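PDB 2PY5: DNA polymerase from Bacillus phage phi29, which replicates the viral DNA from a protein primer with high processivity, displacing the non-template strand as it goes and proofreading with a 3'-5' exonuclease. Local coordinates for residues D104-L107 and R113-H116; I442-A447 and D458-T463. The protein carries 2 engineered substitutions. One frame throughout, in Å; residues are numbered along the deposited sequence. Where two conformers were deposited one is given.

Contact 1. Residues D104-L107 and R113-H116; sequences DICL and RKIH
C106 and H116 face each other as a non-hydrogen-bonded pair of the antiparallel hairpin formed by strands 100-110 and 113-121 in the exonuclease domain, their CA atoms 4.5 Å apart. The backbone link of the contact lies one step further on, where L107 N donates to I115 O over 2.9 Å with an N-H...O angle of 156°. I115 also shares a backbone bond with G108. Two successive residues, L107 and G108, thus answer to one across the hairpin, and with L107 turned to psi -29° this is consistent with a classic beta bulge.

Apolar contact is confined to the same place. CB of L107 rests 3.7 Å from CG2 of I115, the methyl branch that stands anti to the backbone N, and the two side chains cross at about a right angle. I105 turns its own end away, into F79, V51 and L52.

The polar side chains lie on the face of C106 and H116. CB of H116 sits 3.1 Å from I105 O, while D104 brings OD2 up to the edge of the imidazole, the carboxylate and ring planes 48° apart. The modelled approach is too close, and the ring is probably turned over, so the atomic detail there is doubtful. K114 curls back over C106, its chain bent at chi2; the spacing of NZ from the sulfur is likewise too short to trust.

As modelled, D104 OD2 is 5.9 Å from K114 NZ; if that placing holds, the lysine would probably steady the carboxylate's charge at a distance without pairing with it.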
ATOM      1  N   ASP F 104      -1.689  17.353 -15.854  1.00 28.49           N
ATOM      2  CA  ASP F 104      -2.317  18.691 -15.870  1.00 31.18           C
ATOM      3  C   ASP F 104      -2.133  19.258 -17.268  1.00 30.19           C
ATOM      4  O   ASP F 104      -1.012  19.556 -17.679  1.00 30.89           O
ATOM      5  CB  ASP F 104      -1.656  19.565 -14.830  1.00 30.97           C
ATOM      6  CG  ASP F 104      -2.383  20.879 -14.581  1.00 36.02           C
ATOM      7  OD1 ASP F 104      -1.909  21.656 -13.724  1.00 38.69           O
ATOM      8  OD2 ASP F 104      -3.409  21.121 -15.242  1.00 36.34           O
ATOM      9  N   ILE F 105      -3.238  19.399 -18.005  1.00 30.37           N
ATOM     10  CA  ILE F 105      -3.187  19.801 -19.394  1.00 29.85           C
ATOM     11  C   ILE F 105      -3.534  21.275 -19.483  1.00 30.58           C
ATOM     12  O   ILE F 105      -4.648  21.681 -19.112  1.00 30.86           O
ATOM     13  CB  ILE F 105      -4.188  18.974 -20.234  1.00 29.29           C
ATOM     14  CG1 ILE F 105      -3.901  17.469 -20.114  1.00 29.86           C
ATOM     15  CG2 ILE F 105      -4.176  19.430 -21.716  1.00 31.76           C
ATOM     16  CD1 ILE F 105      -5.048  16.602 -20.553  1.00 31.70           C
ATOM     17  N   CYS F 106      -2.584  22.070 -19.955  1.00 29.55           N
ATOM     18  CA  CYS F 106      -2.708  23.534 -19.980  0.90 29.09           C
ATOM     19  C   CYS F 106      -3.069  24.012 -21.371  1.00 28.84           C
ATOM     20  O   CYS F 106      -2.312  23.793 -22.307  1.00 31.05           O
ATOM     21  CB  CYS F 106      -1.375  24.171 -19.625  0.90 29.82           C
ATOM     22  SG  CYS F 106      -1.405  25.956 -19.639  0.90 34.10           S
ATOM     23  N   LEU F 107      -4.188  24.710 -21.506  1.00 30.56           N
ATOM     24  CA  LEU F 107      -4.559  25.316 -22.782  1.00 32.16           C
ATOM     25  C   LEU F 107      -4.002  26.730 -22.934  1.00 33.05           C
ATOM     26  O   LEU F 107      -3.719  27.179 -24.053  1.00 37.91           O
ATOM     27  CB  LEU F 107      -6.079  25.307 -22.945  1.00 31.09           C
ATOM     28  CG  LEU F 107      -6.730  23.957 -23.265  1.00 33.36           C
ATOM     29  CD1 LEU F 107      -6.171  23.405 -24.573  1.00 36.79           C
ATOM     30  CD2 LEU F 107      -6.590  22.940 -22.121  1.00 34.77           C
ATOM     31  N   ARG F 113      -8.817  34.044 -16.996  1.00 29.70           N
ATOM     32  CA  ARG F 113      -8.924  32.655 -16.565  1.00 30.96           C
ATOM     33  C   ARG F 113      -7.755  31.807 -17.061  1.00 32.21           C
ATOM     34  O   ARG F 113      -7.414  31.845 -18.245  1.00 32.25           O
ATOM     35  CB  ARG F 113     -10.224  32.018 -17.078  1.00 35.90           C
ATOM     36  CG  ARG F 113     -11.459  32.895 -17.105  1.00 39.50           C
ATOM     37  CD  ARG F 113     -11.783  33.512 -15.769  1.00 44.19           C
ATOM     38  NE  ARG F 113     -13.137  34.082 -15.773  1.00 44.29           N
ATOM     39  CZ  ARG F 113     -13.616  34.924 -14.859  1.00 46.18           C
ATOM     40  NH1 ARG F 113     -12.862  35.326 -13.838  1.00 47.15           N
ATOM     41  NH2 ARG F 113     -14.865  35.369 -14.965  1.00 46.58           N
ATOM     42  N   LYS F 114      -7.171  31.035 -16.147  1.00 31.46           N
ATOM     43  CA  LYS F 114      -6.227  29.971 -16.486  1.00 33.95           C
ATOM     44  C   LYS F 114      -7.019  28.747 -16.951  1.00 33.36           C
ATOM     45  O   LYS F 114      -7.795  28.196 -16.183  1.00 33.85           O
ATOM     46  CB  LYS F 114      -5.396  29.629 -15.245  1.00 36.53           C
ATOM     47  CG  LYS F 114      -4.707  28.309 -15.252  1.00 38.71           C
ATOM     48  CD  LYS F 114      -3.599  28.239 -16.249  1.00 39.44           C
ATOM     49  CE  LYS F 114      -2.795  26.947 -16.006  1.00 41.94           C
ATOM     50  NZ  LYS F 114      -2.004  26.518 -17.187  1.00 41.56           N
ATOM     51  N   ILE F 115      -6.810  28.322 -18.198  1.00 30.45           N
ATOM     52  CA  ILE F 115      -7.608  27.254 -18.785  1.00 29.88           C
ATOM     53  C   ILE F 115      -6.830  25.947 -18.726  1.00 30.12           C
ATOM     54  O   ILE F 115      -5.808  25.796 -19.396  1.00 30.47           O
ATOM     55  CB  ILE F 115      -7.956  27.541 -20.270  1.00 30.06           C
ATOM     56  CG1 ILE F 115      -8.513  28.947 -20.466  1.00 29.92           C
ATOM     57  CG2 ILE F 115      -8.912  26.444 -20.811  1.00 31.18           C
ATOM     58  CD1 ILE F 115      -9.700  29.276 -19.585  1.00 28.67           C
ATOM     59  N   HIS F 116      -7.320  25.006 -17.931  1.00 29.90           N
ATOM     60  CA  HIS F 116      -6.686  23.708 -17.836  1.00 28.85           C
ATOM     61  C   HIS F 116      -7.620  22.643 -17.310  1.00 30.11           C
ATOM     62  O   HIS F 116      -8.610  22.953 -16.675  1.00 31.47           O
ATOM     63  CB  HIS F 116      -5.412  23.791 -16.971  1.00 28.95           C
ATOM     64  CG  HIS F 116      -5.643  23.893 -15.484  1.00 31.07           C
ATOM     65  ND1 HIS F 116      -6.354  24.913 -14.886  1.00 35.50           N
ATOM     66  CD2 HIS F 116      -5.175  23.126 -14.472  1.00 34.71           C
ATOM     67  CE1 HIS F 116      -6.345  24.742 -13.572  1.00 33.36           C
ATOM     68  NE2 HIS F 116      -5.633  23.670 -13.297  1.00 39.94           N
TER

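Contact 2. Residues I442-A447 and D458-T463; sequences ITAAQA and DSIHLT. With EDO (1,2-ethanediol), chain X.
I460 packs its two branches against the methyls of A444 and A445, where the end of helix 427-447 lies against the antiparallel sheet of the polymerase palm. Its strand, 459-463, follows directly on the YCDTD motif and is the second arm of the hairpin with strand 452-456.

The close-packed part is entirely apolar. Both branches of the isoleucine are used: CD1 comes 4.1 Å from A444 CB, and CG2 lies 4.1 Å from A445 CB. The side chain can reach two successive alanines because CG1 is held between the backbone N and the carbonyl carbon (chi1 61°) and the chain then runs out extended, sending CD1 toward one methyl while CG2 turns to the other. Small residues on this side of the helix let it come down to a CA separation of 6.4 Å between A445 and I460. F248 of strand 241-250 touches I460, and I452 and C455 pack on A445, so three strands share in enclosing the methyls.

At the start of the strand, D458 has been seen to bind the catalytic magnesium in a crystal structure of this protein. In one of the two conformers of S459, its OG donates to D458 OD2 over 2.9 Å, coming from above the carboxylate plane, 46° out of it.

The far side of the helix is much looser. T443, Q446 and A447 make no contact with the strand; the amide of Q446 is bonded to the backbone of G297 and I299, and a 1,2-ethanediol, probably from the crystallisation liquor, lies along this side, one of its carbons near Q446 CG. T443 O has two donors: A447 N, at 3.0 Å within the helix, and the ethanediol's O2, at 2.7 Å.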
ATOM      1  N   ILE F 442       7.614  -9.996  16.607  1.00 30.11           N
ATOM      2  CA  ILE F 442       8.779 -10.840  16.866  1.00 31.62           C
ATOM      3  C   ILE F 442       8.773 -11.372  18.296  1.00 30.00           C
ATOM      4  O   ILE F 442       9.070 -12.557  18.527  1.00 30.39           O
ATOM      5  CB  ILE F 442      10.089 -10.093  16.567  1.00 30.43           C
ATOM      6  CG1 ILE F 442      10.168  -9.776  15.079  1.00 29.42           C
ATOM      7  CG2 ILE F 442      11.291 -10.906  17.043  1.00 31.23           C
ATOM      8  CD1 ILE F 442      11.240  -8.759  14.710  1.00 30.08           C
ATOM      9  N   THR F 443       8.433 -10.527  19.272  1.00 28.80           N
ATOM     10  CA  THR F 443       8.474 -10.976  20.666  1.00 29.58           C
ATOM     11  C   THR F 443       7.401 -12.041  20.966  1.00 29.19           C
ATOM     12  O   THR F 443       7.674 -12.994  21.695  1.00 30.81           O
ATOM     13  CB  THR F 443       8.400  -9.802  21.666  1.00 30.11           C
ATOM     14  OG1 THR F 443       7.200  -9.063  21.478  1.00 33.33           O
ATOM     15  CG2 THR F 443       9.596  -8.881  21.503  1.00 30.63           C
ATOM     16  N   ALA F 444       6.218 -11.894  20.368  1.00 28.38           N
ATOM     17  CA  ALA F 444       5.164 -12.898  20.542  1.00 28.99           C
ATOM     18  C   ALA F 444       5.557 -14.193  19.850  1.00 29.87           C
ATOM     19  O   ALA F 444       5.437 -15.261  20.421  1.00 30.60           O
ATOM     20  CB  ALA F 444       3.835 -12.393  20.022  1.00 29.86           C
ATOM     21  N   ALA F 445       6.065 -14.096  18.632  1.00 30.65           N
ATOM     22  CA  ALA F 445       6.538 -15.289  17.934  1.00 29.22           C
ATOM     23  C   ALA F 445       7.629 -16.019  18.703  1.00 29.73           C
ATOM     24  O   ALA F 445       7.626 -17.249  18.802  1.00 29.93           O
ATOM     25  CB  ALA F 445       7.049 -14.924  16.538  1.00 31.22           C
ATOM     26  N   GLN F 446       8.576 -15.251  19.232  1.00 29.01           N
ATOM     27  CA  GLN F 446       9.683 -15.814  19.985  1.00 29.68           C
ATOM     28  C   GLN F 446       9.200 -16.504  21.267  1.00 28.82           C
ATOM     29  O   GLN F 446       9.691 -17.566  21.636  1.00 31.48           O
ATOM     30  CB  GLN F 446      10.706 -14.738  20.319  1.00 30.94           C
ATOM     31  CG  GLN F 446      11.952 -15.245  21.006  1.00 30.79           C
ATOM     32  CD  GLN F 446      12.724 -16.232  20.158  1.00 30.75           C
ATOM     33  OE1 GLN F 446      13.056 -15.931  19.001  1.00 31.73           O
ATOM     34  NE2 GLN F 446      13.026 -17.402  20.712  1.00 30.18           N
ATOM     35  N   ALA F 447       8.210 -15.898  21.919  1.00 29.84           N
ATOM     36  CA  ALA F 447       7.590 -16.506  23.104  1.00 28.76           C
ATOM     37  C   ALA F 447       6.964 -17.854  22.791  1.00 29.95           C
ATOM     38  O   ALA F 447       6.849 -18.721  23.678  1.00 31.65           O
ATOM     39  CB  ALA F 447       6.543 -15.575  23.671  1.00 31.32           C
ATOM     40  N   ASP F 458       1.637  -8.379  11.191  1.00 32.02           N
ATOM     41  CA  ASP F 458       0.783  -8.292  12.385  1.00 31.53           C
ATOM     42  C   ASP F 458       0.226  -9.651  12.758  1.00 32.88           C
ATOM     43  O   ASP F 458      -0.655  -9.733  13.589  1.00 33.58           O
ATOM     44  CB  ASP F 458      -0.394  -7.301  12.157  1.00 32.36           C
ATOM     45  CG  ASP F 458      -1.229  -7.622  10.941  1.00 37.53           C
ATOM     46  OD1 ASP F 458      -2.110  -6.796  10.573  1.00 35.73           O
ATOM     47  OD2 ASP F 458      -0.997  -8.681  10.320  1.00 35.01           O
ATOM     48  N   SER F 459       0.758 -10.728  12.178  1.00 32.00           N
ATOM     49  CA  SER F 459       0.138 -12.025  12.367  0.70 32.43           C
ATOM     50  C   SER F 459       1.176 -13.077  12.653  1.00 32.31           C
ATOM     51  O   SER F 459       2.272 -13.045  12.116  1.00 32.77           O
ATOM     52  CB  SER F 459      -0.664 -12.425  11.144  0.70 35.30           C
ATOM     53  OG  SER F 459      -1.667 -11.465  10.859  0.70 39.76           O
ATOM     54  N   ILE F 460       0.823 -13.989  13.546  1.00 31.24           N
ATOM     55  CA  ILE F 460       1.659 -15.164  13.810  1.00 29.86           C
ATOM     56  C   ILE F 460       0.820 -16.432  13.630  1.00 31.19           C
ATOM     57  O   ILE F 460      -0.335 -16.504  14.026  1.00 30.16           O
ATOM     58  CB  ILE F 460       2.324 -15.151  15.207  1.00 31.05           C
ATOM     59  CG1 ILE F 460       1.297 -15.142  16.345  1.00 33.48           C
ATOM     60  CG2 ILE F 460       3.272 -13.940  15.304  1.00 33.98           C
ATOM     61  CD1 ILE F 460       1.948 -15.186  17.735  1.00 35.65           C
ATOM     62  N   HIS F 461       1.429 -17.427  13.005  1.00 29.14           N
ATOM     63  CA  HIS F 461       0.777 -18.697  12.705  1.00 29.48           C
ATOM     64  C   HIS F 461       1.508 -19.769  13.493  1.00 29.49           C
ATOM     65  O   HIS F 461       2.738 -19.870  13.384  1.00 29.68           O
ATOM     66  CB  HIS F 461       0.910 -19.029  11.217  1.00 29.80           C
ATOM     67  CG  HIS F 461       0.273 -18.036  10.289  1.00 30.25           C
ATOM     68  ND1 HIS F 461      -0.276 -18.413   9.081  1.00 30.95           N
ATOM     69  CD2 HIS F 461       0.121 -16.692  10.366  1.00 32.95           C
ATOM     70  CE1 HIS F 461      -0.745 -17.347   8.462  1.00 31.24           C
ATOM     71  NE2 HIS F 461      -0.519 -16.285   9.218  1.00 32.66           N
ATOM     72  N   LEU F 462       0.759 -20.576  14.249  1.00 28.91           N
ATOM     73  CA  LEU F 462       1.317 -21.604  15.138  1.00 29.41           C
ATOM     74  C   LEU F 462       0.775 -22.980  14.778  1.00 29.37           C
ATOM     75  O   LEU F 462      -0.365 -23.114  14.339  1.00 28.94           O
ATOM     76  CB  LEU F 462       0.907 -21.332  16.591  1.00 31.79           C
ATOM     77  CG  LEU F 462       1.209 -19.971  17.225  1.00 32.22           C
ATOM     78  CD1 LEU F 462       0.813 -20.008  18.703  1.00 33.73           C
ATOM     79  CD2 LEU F 462       2.657 -19.589  17.055  1.00 33.93           C
ATOM     80  N   THR F 463       1.573 -24.015  15.041  1.00 28.91           N
ATOM     81  CA  THR F 463       1.040 -25.374  15.071  1.00 29.82           C
ATOM     82  C   THR F 463       0.139 -25.547  16.307  1.00 29.80           C
ATOM     83  O   THR F 463       0.256 -24.809  17.290  1.00 31.65           O
ATOM     84  CB  THR F 463       2.156 -26.429  15.113  1.00 30.10           C
ATOM     85  OG1 THR F 463       2.963 -26.224  16.277  1.00 30.89           O
ATOM     86  CG2 THR F 463       3.037 -26.362  13.863  1.00 31.25           C
TER
HETATM   87  C1  EDO X9013      11.760 -12.428  23.678  1.00 46.71           C
HETATM   88  O1  EDO X9013      12.756 -13.262  24.283  1.00 49.63           O
HETATM   89  C2  EDO X9013      10.481 -12.435  24.511  1.00 47.73           C
HETATM   90  O2  EDO X9013       9.367 -13.006  23.794  1.00 43.46           O

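Overall arrangement
Contacts 1 and 2 stand on opposite sides of the chain's centre, one in each catalytic half of the enzyme. Their centres are 54 Å apart and their nearest atoms about 36 Å. Contact 1 comes within about 5 Å of the bound nucleic acid, nearest atom to nearest atom, and the D104 side chain is about 7 Å from that of I93, a residue involved in binding template-primer structures. Contact 2 keeps about 13 Å from the nucleic acid, but its I460 side chain lies about 8 Å from that of the metal-binding D249. Contact 1 therefore borders DNA, whereas contact 2 backs the polymerisation centre.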